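Local atomic coordinates of 2-C-methyl-D-erythritol 2,4-cyclodiphosphate synthase (Thermus thermophilus, PDB entry 1IV2), a protein that catalyses the ring closure of 4-diphosphocytidyl-2-C-methyl-D-erythritol 2-phosphate to the 2,4-cyclodiphosphate with release of CMP, a metal-dependent step of isoprenoid biosynthesis. Residues L98-P103 and S140-R145. The protein carries 3 engineered substitutions. Residues are numbered along the deposited sequence; the frame is centred on the assembly and turned at random.
Sequences LTLDRP and SHVQAR. With CDP (cytidine-5'-diphosphate), chain M.
T99 and Q143 form an antiparallel hydrogen-bonded pair that joins the two strands by reciprocal backbone bonds. The N-H of T99 points to Q143 O at 2.8 Å from T99 N, nearly straight at 175°, and Q143 N returns a bond to T99 O, also 2.8 Å but more bent at 158°. A CA-H...O contact accompanies each, from L98 CA to Q143 O and from V142 CA to T99 O.

The chains stay close through L100 and V142 and separate at D101, where a water bridges them, donating to H141 O at 2.8 Å and accepting from D101 N.

Apolar contacts join L98 and A144, a non-hydrogen-bonded pair in which the leucine branch CD2 meets A144 CB at 3.7 Å, and, more loosely, L100 CB and V142 CG2. On the face carrying T99 and Q143, T99 CB lies 4.1 Å from Q143 CB and the two side chains cross obliquely.

L100 to P103 belong to the binding site for 4-CDP-2-C-methyl-D-erythritol 2-phosphate, and CDP is held here through its cytosine: L100 O and P103 O, the latter beyond a cis peptide bond, both accept from CDP N4 at 3.0 Å, a pairing suited to an exocyclic amino group. L100 CD2 approaches N4 obliquely, from above the plane of the base, at 3.2 Å.

Strand 141-150 runs between strands 3-14 and 91-99, the latter bordered by strand 127-132. Helix 39-51 covers L98 and A144, while L137 of a neighbouring subunit packs on Q143.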
ATOM      1  N   LEU A  98      -3.355  -9.175   4.180  1.00  7.73           N
ATOM      2  CA  LEU A  98      -2.724  -9.477   5.456  1.00 10.02           C
ATOM      3  C   LEU A  98      -1.442 -10.277   5.192  1.00 12.47           C
ATOM      4  O   LEU A  98      -1.552 -11.269   4.456  1.00 13.78           O
ATOM      5  CB  LEU A  98      -3.548 -10.359   6.385  1.00 12.56           C
ATOM      6  CG  LEU A  98      -4.988  -9.901   6.593  1.00 15.25           C
ATOM      7  CD1 LEU A  98      -5.728 -10.922   7.440  1.00 11.83           C
ATOM      8  CD2 LEU A  98      -4.980  -8.523   7.224  1.00 17.72           C
ATOM      9  N   THR A  99      -0.379  -9.802   5.810  1.00 10.65           N
ATOM     10  CA  THR A  99       0.945 -10.391   5.674  1.00  9.76           C
ATOM     11  C   THR A  99       1.388 -10.969   7.010  1.00 12.79           C
ATOM     12  O   THR A  99       1.559 -10.267   8.012  1.00 12.95           O
ATOM     13  CB  THR A  99       1.976  -9.355   5.164  1.00 15.46           C
ATOM     14  OG1 THR A  99       1.526  -8.796   3.934  1.00 11.48           O
ATOM     15  CG2 THR A  99       3.321 -10.025   4.883  1.00 12.45           C
ATOM     16  N   LEU A 100       1.557 -12.280   7.040  1.00 12.58           N
ATOM     17  CA  LEU A 100       2.042 -12.972   8.234  1.00 14.20           C
ATOM     18  C   LEU A 100       2.511 -14.366   7.810  1.00 13.21           C
ATOM     19  O   LEU A 100       1.962 -14.991   6.892  1.00 11.67           O
ATOM     20  CB  LEU A 100       0.971 -13.003   9.322  1.00 14.85           C
ATOM     21  CG  LEU A 100      -0.174 -14.001   9.192  1.00 15.84           C
ATOM     22  CD1 LEU A 100      -1.057 -14.063  10.436  1.00 14.02           C
ATOM     23  CD2 LEU A 100      -1.028 -13.650   7.986  1.00 17.08           C
ATOM     24  N   ASP A 101       3.558 -14.857   8.469  1.00 12.93           N
ATOM     25  CA  ASP A 101       4.111 -16.144   8.064  1.00 14.39           C
ATOM     26  C   ASP A 101       3.222 -17.286   8.541  1.00 21.05           C
ATOM     27  O   ASP A 101       3.015 -18.245   7.802  1.00 26.20           O
ATOM     28  CB  ASP A 101       5.511 -16.368   8.607  1.00 17.16           C
ATOM     29  CG  ASP A 101       6.550 -15.339   8.217  1.00 30.63           C
ATOM     30  OD1 ASP A 101       6.268 -14.421   7.433  1.00 18.73           O
ATOM     31  OD2 ASP A 101       7.703 -15.437   8.715  1.00 38.84           O
ATOM     32  N   ARG A 102       2.719 -17.163   9.762  1.00 16.56           N
ATOM     33  CA  ARG A 102       1.900 -18.226  10.333  1.00 16.66           C
ATOM     34  C   ARG A 102       0.899 -17.575  11.282  1.00 17.99           C
ATOM     35  O   ARG A 102       1.234 -16.490  11.774  1.00 22.55           O
ATOM     36  CB  ARG A 102       2.754 -19.257  11.066  1.00 18.01           C
ATOM     37  CG  ARG A 102       3.450 -18.688  12.289  1.00 30.27           C
ATOM     38  CD  ARG A 102       4.702 -19.483  12.654  1.00 36.07           C
ATOM     39  NE  ARG A 102       5.466 -18.772  13.682  1.00 44.45           N
ATOM     40  CZ  ARG A 102       5.831 -19.266  14.857  1.00 37.80           C
ATOM     41  NH1 ARG A 102       5.526 -20.509  15.214  1.00 34.41           N
ATOM     42  NH2 ARG A 102       6.520 -18.497  15.684  1.00 38.10           N
ATOM     43  N   PRO A 103      -0.257 -18.161  11.501  1.00 17.16           N
ATOM     44  CA  PRO A 103      -0.666 -19.424  10.899  1.00 13.33           C
ATOM     45  C   PRO A 103      -1.172 -19.185   9.483  1.00 12.97           C
ATOM     46  O   PRO A 103      -1.359 -18.045   9.062  1.00 14.41           O
ATOM     47  CB  PRO A 103      -1.839 -19.858  11.780  1.00 17.78           C
ATOM     48  CG  PRO A 103      -2.474 -18.542  12.151  1.00 22.96           C
ATOM     49  CD  PRO A 103      -1.331 -17.592  12.366  1.00 27.97           C
ATOM     50  N   SER A 140       7.993 -12.019  12.643  1.00 13.91           N
ATOM     51  CA  SER A 140       7.319 -11.980  13.935  1.00 27.40           C
ATOM     52  C   SER A 140       6.247 -10.897  13.946  1.00 27.00           C
ATOM     53  O   SER A 140       5.851 -10.482  15.034  1.00 21.47           O
ATOM     54  CB  SER A 140       8.328 -11.721  15.061  1.00 33.07           C
ATOM     55  OG  SER A 140       9.287 -12.764  15.093  1.00 28.76           O
ATOM     56  N   HIS A 141       5.829 -10.460  12.752  1.00 20.10           N
ATOM     57  CA  HIS A 141       4.807  -9.418  12.671  1.00 14.94           C
ATOM     58  C   HIS A 141       3.617  -9.882  11.855  1.00 13.38           C
ATOM     59  O   HIS A 141       3.804 -10.678  10.944  1.00 13.93           O
ATOM     60  CB  HIS A 141       5.363  -8.150  12.012  1.00 14.51           C
ATOM     61  CG  HIS A 141       6.213  -7.418  12.983  1.00 11.65           C
ATOM     62  ND1 HIS A 141       5.761  -6.367  13.732  1.00 17.53           N
ATOM     63  CD2 HIS A 141       7.505  -7.636  13.317  1.00 13.89           C
ATOM     64  CE1 HIS A 141       6.755  -5.947  14.493  1.00 17.20           C
ATOM     65  NE2 HIS A 141       7.808  -6.683  14.269  1.00 20.33           N
ATOM     66  N   VAL A 142       2.440  -9.366  12.200  1.00 13.08           N
ATOM     67  CA  VAL A 142       1.300  -9.386  11.295  1.00  9.99           C
ATOM     68  C   VAL A 142       1.200  -7.990  10.666  1.00 13.01           C
ATOM     69  O   VAL A 142       1.301  -6.993  11.402  1.00 12.63           O
ATOM     70  CB  VAL A 142      -0.006  -9.814  11.982  1.00 11.45           C
ATOM     71  CG1 VAL A 142      -0.358  -9.014  13.244  1.00 10.36           C
ATOM     72  CG2 VAL A 142      -1.162  -9.724  10.988  1.00 12.63           C
ATOM     73  N   GLN A 143       1.025  -7.880   9.353  1.00  8.72           N
ATOM     74  CA  GLN A 143       0.883  -6.567   8.729  1.00  9.15           C
ATOM     75  C   GLN A 143      -0.432  -6.513   7.958  1.00 12.53           C
ATOM     76  O   GLN A 143      -0.833  -7.561   7.445  1.00 11.97           O
ATOM     77  CB  GLN A 143       2.053  -6.233   7.809  1.00 11.42           C
ATOM     78  CG  GLN A 143       3.394  -6.349   8.544  1.00 12.25           C
ATOM     79  CD  GLN A 143       4.547  -6.278   7.557  1.00 16.31           C
ATOM     80  OE1 GLN A 143       5.085  -7.314   7.146  1.00 19.98           O
ATOM     81  NE2 GLN A 143       4.889  -5.053   7.228  1.00 13.78           N
ATOM     82  N   ALA A 144      -1.060  -5.338   7.906  1.00  9.85           N
ATOM     83  CA  ALA A 144      -2.284  -5.183   7.131  1.00  9.50           C
ATOM     84  C   ALA A 144      -2.250  -3.861   6.386  1.00 15.14           C
ATOM     85  O   ALA A 144      -1.808  -2.839   6.937  1.00 12.84           O
ATOM     86  CB  ALA A 144      -3.564  -5.174   7.988  1.00 12.82           C
ATOM     87  N   ARG A 145      -2.708  -3.891   5.130  1.00 10.48           N
ATOM     88  CA  ARG A 145      -2.774  -2.655   4.343  1.00  9.65           C
ATOM     89  C   ARG A 145      -4.105  -2.689   3.618  1.00  8.55           C
ATOM     90  O   ARG A 145      -4.473  -3.734   3.061  1.00 12.30           O
ATOM     91  CB  ARG A 145      -1.560  -2.530   3.419  1.00  8.02           C
ATOM     92  CG  ARG A 145      -0.238  -2.469   4.194  1.00  7.52           C
ATOM     93  CD  ARG A 145       0.901  -1.996   3.309  1.00 12.35           C
ATOM     94  NE  ARG A 145       2.128  -1.993   4.117  1.00 17.96           N
ATOM     95  CZ  ARG A 145       2.895  -3.052   4.316  1.00 16.58           C
ATOM     96  NH1 ARG A 145       2.628  -4.237   3.783  1.00 13.72           N
ATOM     97  NH2 ARG A 145       3.974  -2.893   5.080  1.00 19.54           N
TER
HETATM   98  O3B CDP M1602       5.313 -17.065  -2.998  1.00 20.36           O
HETATM   99  PB  CDP M1602       3.893 -16.644  -3.105  1.00 25.36           P
HETATM  100  O1B CDP M1602       4.018 -15.405  -3.948  1.00 28.03           O
HETATM  101  O2B CDP M1602       3.141 -17.749  -3.875  1.00 23.88           O
HETATM  102  O3A CDP M1602       2.992 -16.359  -1.917  1.00 20.74           O
HETATM  103  PA  CDP M1602       3.286 -16.663  -0.389  1.00 18.34           P
HETATM  104  O1A CDP M1602       3.554 -15.411   0.526  1.00 18.18           O
HETATM  105  O2A CDP M1602       4.188 -17.765  -0.187  1.00 20.01           O
HETATM  106  O5' CDP M1602       1.800 -17.160  -0.015  1.00 14.19           O
HETATM  107  C5' CDP M1602       1.269 -18.277  -0.671  1.00 11.88           C
HETATM  108  C4' CDP M1602      -0.133 -18.348  -0.309  1.00 12.41           C
HETATM  109  O4' CDP M1602      -0.482 -18.715   1.041  1.00 18.37           O
HETATM  110  C3' CDP M1602      -1.007 -17.099  -0.613  1.00 10.61           C
HETATM  111  O3' CDP M1602      -1.295 -16.715  -1.979  1.00 16.67           O
HETATM  112  C2' CDP M1602      -2.127 -17.198   0.404  1.00 16.69           C
HETATM  113  O2' CDP M1602      -2.902 -18.119  -0.324  1.00 13.55           O
HETATM  114  C1' CDP M1602      -1.813 -18.343   1.296  1.00 15.17           C
HETATM  115  N1  CDP M1602      -1.424 -17.792   2.701  1.00 14.33           N
HETATM  116  C2  CDP M1602      -2.203 -18.231   3.839  1.00 13.15           C
HETATM  117  O2  CDP M1602      -3.159 -19.014   3.688  1.00 16.80           O
HETATM  118  N3  CDP M1602      -1.930 -17.801   5.089  1.00 13.96           N
HETATM  119  C4  CDP M1602      -0.847 -16.904   5.356  1.00 13.00           C
HETATM  120  N4  CDP M1602      -0.614 -16.524   6.619  1.00 11.91           N
HETATM  121  C5  CDP M1602      -0.014 -16.419   4.285  1.00 10.85           C
HETATM  122  C6  CDP M1602      -0.349 -16.891   3.020  1.00 11.04           C
HETATM  123  O   HOH W   1       4.844 -13.227  10.449  1.00 18.42           O